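Molybdopterin biosynthesis enzyme, MoaB (Thermus thermophilus, PDB 3MCH) probably binds molybdopterin and takes part in molybdenum cofactor biosynthesis, as a MogA/MoaB family protein. Local coordinates at residues Pro81-Leu95 / Arg114-Asn127. Numbering follows the deposited sequence.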
loop_
_atom_site.group_PDB
_atom_site.type_symbol
_atom_site.label_atom_id
_atom_site.label_comp_id
_atom_site.label_asym_id
_atom_site.label_seq_id
_atom_site.Cartn_x
_atom_site.Cartn_y
_atom_site.Cartn_z
ATOM N N PRO B 81 -10.444 0.524 -10.797
ATOM C CA PRO B 81 -9.040 0.322 -10.417
ATOM C C PRO B 81 -8.333 -0.658 -11.346
ATOM O O PRO B 81 -7.213 -0.410 -11.784
ATOM C CB PRO B 81 -9.138 -0.210 -8.986
ATOM C CG PRO B 81 -10.386 0.428 -8.479
ATOM C CD PRO B 81 -11.329 0.239 -9.655
ATOM N N GLU B 82 -8.994 -1.775 -11.642
ATOM C CA GLU B 82 -8.414 -2.778 -12.530
ATOM C C GLU B 82 -8.169 -2.204 -13.917
ATOM O O GLU B 82 -7.113 -2.415 -14.506
ATOM C CB GLU B 82 -9.330 -4.001 -12.650
ATOM C CG GLU B 82 -9.417 -4.851 -11.395
ATOM C CD GLU B 82 -10.590 -4.480 -10.509
ATOM O OE1 GLU B 82 -10.733 -3.289 -10.166
ATOM O OE2 GLU B 82 -11.370 -5.390 -10.155
ATOM N N ALA B 83 -9.151 -1.480 -14.439
ATOM C CA ALA B 83 -9.026 -0.889 -15.765
ATOM C C ALA B 83 -7.869 0.100 -15.807
ATOM O O ALA B 83 -7.119 0.163 -16.782
ATOM C CB ALA B 83 -10.324 -0.195 -16.156
ATOM N N THR B 84 -7.722 0.868 -14.734
ATOM C CA THR B 84 -6.666 1.862 -14.647
ATOM C C THR B 84 -5.279 1.243 -14.518
ATOM O O THR B 84 -4.360 1.619 -15.246
ATOM C CB THR B 84 -6.901 2.808 -13.448
ATOM O OG1 THR B 84 -8.173 3.446 -13.589
ATOM C CG2 THR B 84 -5.808 3.870 -13.384
ATOM N N ARG B 85 -5.129 0.297 -13.593
ATOM C CA ARG B 85 -3.839 -0.350 -13.373
ATOM C C ARG B 85 -3.239 -0.891 -14.661
ATOM O O ARG B 85 -2.036 -0.795 -14.888
ATOM C CB ARG B 85 -3.968 -1.505 -12.378
ATOM C CG ARG B 85 -4.328 -1.108 -10.963
ATOM C CD ARG B 85 -4.062 -2.274 -10.015
ATOM N NE ARG B 85 -2.632 -2.516 -9.857
ATOM C CZ ARG B 85 -2.104 -3.647 -9.402
ATOM N NH1 ARG B 85 -2.891 -4.662 -9.061
ATOM N NH2 ARG B 85 -0.788 -3.761 -9.272
ATOM N N GLU B 86 -4.093 -1.460 -15.502
ATOM C CA GLU B 86 -3.654 -2.035 -16.763
ATOM C C GLU B 86 -3.059 -1.020 -17.735
ATOM O O GLU B 86 -2.366 -1.398 -18.679
ATOM C CB GLU B 86 -4.822 -2.775 -17.418
ATOM C CG GLU B 86 -5.221 -4.044 -16.673
ATOM C CD GLU B 86 -6.629 -4.508 -16.999
ATOM O OE1 GLU B 86 -7.036 -4.402 -18.172
ATOM O OE2 GLU B 86 -7.324 -4.990 -16.079
ATOM N N LEU B 87 -3.317 0.264 -17.497
ATOM C CA LEU B 87 -2.814 1.326 -18.367
ATOM C C LEU B 87 -1.629 2.096 -17.782
ATOM O O LEU B 87 -1.016 2.910 -18.469
ATOM C CB LEU B 87 -3.937 2.322 -18.680
ATOM C CG LEU B 87 -5.147 1.839 -19.483
ATOM C CD1 LEU B 87 -6.195 2.941 -19.537
ATOM C CD2 LEU B 87 -4.713 1.438 -20.887
ATOM N N LEU B 88 -1.308 1.839 -16.520
ATOM C CA LEU B 88 -0.212 2.539 -15.851
ATOM C C LEU B 88 1.171 1.969 -16.116
ATOM O O LEU B 88 1.337 0.756 -16.220
ATOM C CB LEU B 88 -0.445 2.537 -14.342
ATOM C CG LEU B 88 -1.779 3.103 -13.867
ATOM C CD1 LEU B 88 -1.875 2.959 -12.350
ATOM C CD2 LEU B 88 -1.904 4.556 -14.294
ATOM N N ASP B 89 2.163 2.852 -16.216
ATOM C CA ASP B 89 3.541 2.420 -16.427
ATOM C C ASP B 89 4.122 2.104 -15.054
ATOM O O ASP B 89 4.997 1.249 -14.914
ATOM C CB ASP B 89 4.379 3.518 -17.089
ATOM C CG ASP B 89 3.900 3.864 -18.484
ATOM O OD1 ASP B 89 3.409 2.960 -19.196
ATOM O OD2 ASP B 89 4.038 5.039 -18.877
ATOM N N ARG B 90 3.627 2.815 -14.044
ATOM C CA ARG B 90 4.064 2.623 -12.664
ATOM C C ARG B 90 3.024 3.222 -11.726
ATOM O O ARG B 90 2.267 4.108 -12.114
ATOM C CB ARG B 90 5.432 3.276 -12.429
ATOM C CG ARG B 90 5.490 4.776 -12.668
ATOM C CD ARG B 90 6.917 5.291 -12.501
ATOM N NE ARG B 90 7.038 6.730 -12.744
ATOM C CZ ARG B 90 6.909 7.310 -13.935
ATOM N NH1 ARG B 90 6.650 6.575 -15.013
ATOM N NH2 ARG B 90 7.043 8.628 -14.052
ATOM N N GLU B 91 2.983 2.732 -10.494
ATOM C CA GLU B 91 2.012 3.230 -9.531
ATOM C C GLU B 91 2.616 4.134 -8.465
ATOM O O GLU B 91 3.830 4.150 -8.259
ATOM C CB GLU B 91 1.290 2.059 -8.866
ATOM C CG GLU B 91 0.322 1.356 -9.799
ATOM C CD GLU B 91 -0.413 0.218 -9.133
ATOM O OE1 GLU B 91 -0.891 0.397 -7.990
ATOM O OE2 GLU B 91 -0.528 -0.855 -9.762
ATOM N N VAL B 92 1.753 4.903 -7.808
ATOM C CA VAL B 92 2.177 5.801 -6.735
ATOM C C VAL B 92 1.287 5.444 -5.548
ATOM O O VAL B 92 0.341 6.163 -5.219
ATOM C CB VAL B 92 1.973 7.288 -7.119
ATOM C CG1 VAL B 92 2.543 8.191 -6.024
ATOM C CG2 VAL B 92 2.658 7.586 -8.448
ATOM N N PRO B 93 1.588 4.319 -4.885
ATOM C CA PRO B 93 0.804 3.860 -3.740
ATOM C C PRO B 93 0.542 4.910 -2.672
ATOM O O PRO B 93 -0.522 4.905 -2.058
ATOM C CB PRO B 93 1.611 2.670 -3.219
ATOM C CG PRO B 93 3.006 2.971 -3.651
ATOM C CD PRO B 93 2.806 3.503 -5.048
ATOM N N GLY B 94 1.507 5.797 -2.452
ATOM C CA GLY B 94 1.337 6.833 -1.446
ATOM C C GLY B 94 0.107 7.689 -1.676
ATOM O O GLY B 94 -0.531 8.141 -0.718
ATOM N N LEU B 95 -0.235 7.924 -2.939
ATOM C CA LEU B 95 -1.410 8.739 -3.238
ATOM C C LEU B 95 -2.689 7.933 -3.031
ATOM O O LEU B 95 -3.712 8.476 -2.616
ATOM C CB LEU B 95 -1.330 9.283 -4.672
ATOM C CG LEU B 95 -0.251 10.352 -4.875
ATOM C CD1 LEU B 95 -0.177 10.775 -6.343
ATOM C CD2 LEU B 95 -0.578 11.556 -3.988
ATOM N N ARG B 114 -10.747 1.031 -3.482
ATOM C CA ARG B 114 -9.680 0.272 -4.109
ATOM C C ARG B 114 -9.013 1.119 -5.187
ATOM O O ARG B 114 -8.223 0.618 -5.982
ATOM C CB ARG B 114 -10.244 -1.008 -4.734
ATOM C CG ARG B 114 -11.023 -1.881 -3.760
ATOM C CD ARG B 114 -11.531 -3.146 -4.443
ATOM N NE ARG B 114 -10.433 -3.908 -5.026
ATOM C CZ ARG B 114 -10.091 -3.883 -6.310
ATOM N NH1 ARG B 114 -10.768 -3.133 -7.170
ATOM N NH2 ARG B 114 -9.059 -4.600 -6.731
ATOM N N GLY B 115 -9.336 2.406 -5.213
ATOM C CA GLY B 115 -8.758 3.279 -6.218
ATOM C C GLY B 115 -7.244 3.273 -6.200
ATOM O O GLY B 115 -6.632 3.225 -5.129
ATOM N N VAL B 116 -6.637 3.291 -7.384
ATOM C CA VAL B 116 -5.183 3.317 -7.484
ATOM C C VAL B 116 -4.728 4.693 -7.962
ATOM O O VAL B 116 -5.548 5.565 -8.280
ATOM C CB VAL B 116 -4.644 2.243 -8.474
ATOM C CG1 VAL B 116 -5.078 0.854 -8.024
ATOM C CG2 VAL B 116 -5.140 2.522 -9.886
ATOM N N ALA B 117 -3.416 4.887 -7.980
ATOM C CA ALA B 117 -2.814 6.126 -8.447
ATOM C C ALA B 117 -1.558 5.721 -9.197
ATOM O O ALA B 117 -0.842 4.813 -8.772
ATOM C CB ALA B 117 -2.456 7.029 -7.269
ATOM N N GLY B 118 -1.292 6.376 -10.316
ATOM C CA GLY B 118 -0.106 6.035 -11.068
ATOM C C GLY B 118 0.177 6.979 -12.207
ATOM O O GLY B 118 -0.512 7.983 -12.397
ATOM N N VAL B 119 1.200 6.642 -12.980
ATOM C CA VAL B 119 1.599 7.460 -14.109
ATOM C C VAL B 119 1.587 6.666 -15.406
ATOM O O VAL B 119 1.954 5.493 -15.430
ATOM C CB VAL B 119 3.030 8.017 -13.902
ATOM C CG1 VAL B 119 3.505 8.772 -15.144
ATOM C CG2 VAL B 119 3.053 8.927 -12.672
ATOM N N ARG B 120 1.125 7.311 -16.471
ATOM C CA ARG B 120 1.137 6.727 -17.806
ATOM C C ARG B 120 1.747 7.846 -18.642
ATOM O O ARG B 120 1.189 8.947 -18.720
ATOM C CB ARG B 120 -0.267 6.395 -18.322
ATOM C CG ARG B 120 -0.224 5.722 -19.698
ATOM C CD ARG B 120 -1.595 5.562 -20.340
ATOM N NE ARG B 120 -1.478 5.164 -21.742
ATOM C CZ ARG B 120 -1.155 3.941 -22.161
ATOM N NH1 ARG B 120 -0.921 2.971 -21.287
ATOM N NH2 ARG B 120 -1.056 3.692 -23.463
ATOM N N GLY B 121 2.902 7.582 -19.244
ATOM C CA GLY B 121 3.562 8.609 -20.031
ATOM C C GLY B 121 3.922 9.773 -19.124
ATOM O O GLY B 121 4.724 9.621 -18.206
ATOM N N ARG B 122 3.329 10.935 -19.372
ATOM C CA ARG B 122 3.578 12.108 -18.545
ATOM C C ARG B 122 2.266 12.587 -17.943
ATOM O O ARG B 122 2.038 13.786 -17.793
ATOM C CB ARG B 122 4.218 13.221 -19.373
ATOM C CG ARG B 122 5.724 13.054 -19.554
ATOM C CD ARG B 122 6.246 14.009 -20.604
ATOM N NE ARG B 122 5.831 13.595 -21.941
ATOM C CZ ARG B 122 5.405 14.427 -22.885
ATOM N NH1 ARG B 122 5.051 13.955 -24.072
ATOM N NH2 ARG B 122 5.319 15.728 -22.636
ATOM N N THR B 123 1.411 11.629 -17.598
ATOM C CA THR B 123 0.107 11.925 -17.018
ATOM C C THR B 123 -0.093 11.193 -15.696
ATOM O O THR B 123 0.109 9.981 -15.607
ATOM C CB THR B 123 -1.031 11.511 -17.977
ATOM O OG1 THR B 123 -0.847 12.163 -19.240
ATOM C CG2 THR B 123 -2.393 11.900 -17.400
ATOM N N LEU B 124 -0.482 11.940 -14.666
ATOM C CA LEU B 124 -0.746 11.352 -13.358
ATOM C C LEU B 124 -2.231 11.031 -13.320
ATOM O O LEU B 124 -3.056 11.878 -13.658
ATOM C CB LEU B 124 -0.396 12.347 -12.245
ATOM C CG LEU B 124 -0.610 11.897 -10.800
ATOM C CD1 LEU B 124 0.289 10.708 -10.469
ATOM C CD2 LEU B 124 -0.305 13.072 -9.876
ATOM N N ILE B 125 -2.564 9.811 -12.906
ATOM C CA ILE B 125 -3.948 9.367 -12.849
ATOM C C ILE B 125 -4.317 8.901 -11.447
ATOM O O ILE B 125 -3.627 8.061 -10.861
ATOM C CB ILE B 125 -4.195 8.196 -13.845
ATOM C CG1 ILE B 125 -3.728 8.606 -15.242
ATOM C CG2 ILE B 125 -5.669 7.815 -13.866
ATOM C CD1 ILE B 125 -2.257 8.390 -15.483
ATOM N N LEU B 126 -5.396 9.467 -10.908
ATOM C CA LEU B 126 -5.883 9.092 -9.582
ATOM C C LEU B 126 -7.337 8.640 -9.668
ATOM O O LEU B 126 -8.146 9.289 -10.337
ATOM C CB LEU B 126 -5.809 10.280 -8.612
ATOM C CG LEU B 126 -4.487 10.599 -7.906
ATOM C CD1 LEU B 126 -3.406 10.933 -8.909
ATOM C CD2 LEU B 126 -4.720 11.763 -6.954
ATOM N N ASN B 127 -7.656 7.535 -8.996
ATOM C CA ASN B 127 -9.023 7.002 -8.939
ATOM C C ASN B 127 -9.677 7.492 -7.648
ATOM O O ASN B 127 -9.382 6.965 -6.570
ATOM C CB ASN B 127 -9.042 5.470 -8.855
ATOM C CG ASN B 127 -8.535 4.782 -10.104
ATOM O OD1 ASN B 127 -8.090 3.638 -10.032
ATOM N ND2 ASN B 127 -8.626 5.449 -11.250
HETATM O O HOH W 1 5.992 7.338 -17.537
HETATM O O HOH W 2 6.458 10.832 -16.442
HETATM O O HOH W 3 -1.763 2.808 -6.478
#
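The R90 guanidinium lies with one face over V119, whose CB is 3.9 Å above its centre. Two waters sit at its edge, in plane, and both donate to G121 O. R90 CG takes the crowded position between backbone N and carbonyl carbon (chi1 60°), and the extended chain then runs alongside V119. The R120 guanidinium meets L87 O edge-on: NH1 donates at 2.8 Å, almost exactly in the guanidinium plane. Its NH2 pairs with D59. E82 OE1 lies at the edge of the R114 guanidinium and forms a salt bridge with NH1 at 3.0 Å. NH1 approaches from above the carboxylate plane; the two planes are 69° apart. R114 NE donates to E91 O of a third subunit.

Strand 90-91 is an edge strand of the mixed sheet within this chain, antiparallel to 117-120, in the probable molybdopterin-binding domain. D89 and R90 both face V119 in a classic beta bulge. D89 N bonds V119 O at 2.8 Å, while R90 N reaches it only weakly. D89 OD2 accepts from G121 N at 2.8 Å, nearly straight at 176°.

At the far end, N127 ND2 donates to T84 OG1 at 3.1 Å and also bonds T68 OG1, while OD1 accepts from V116 N. T84 OG1 also bonds T80 O. A leucine in place of N127 would probably leave V116 N without its acceptor and cost T84 and T68 the amide donor. L95 CB packs on A117 CB at 3.6 Å, and its CD1 meets L124 CD1 tip to tip.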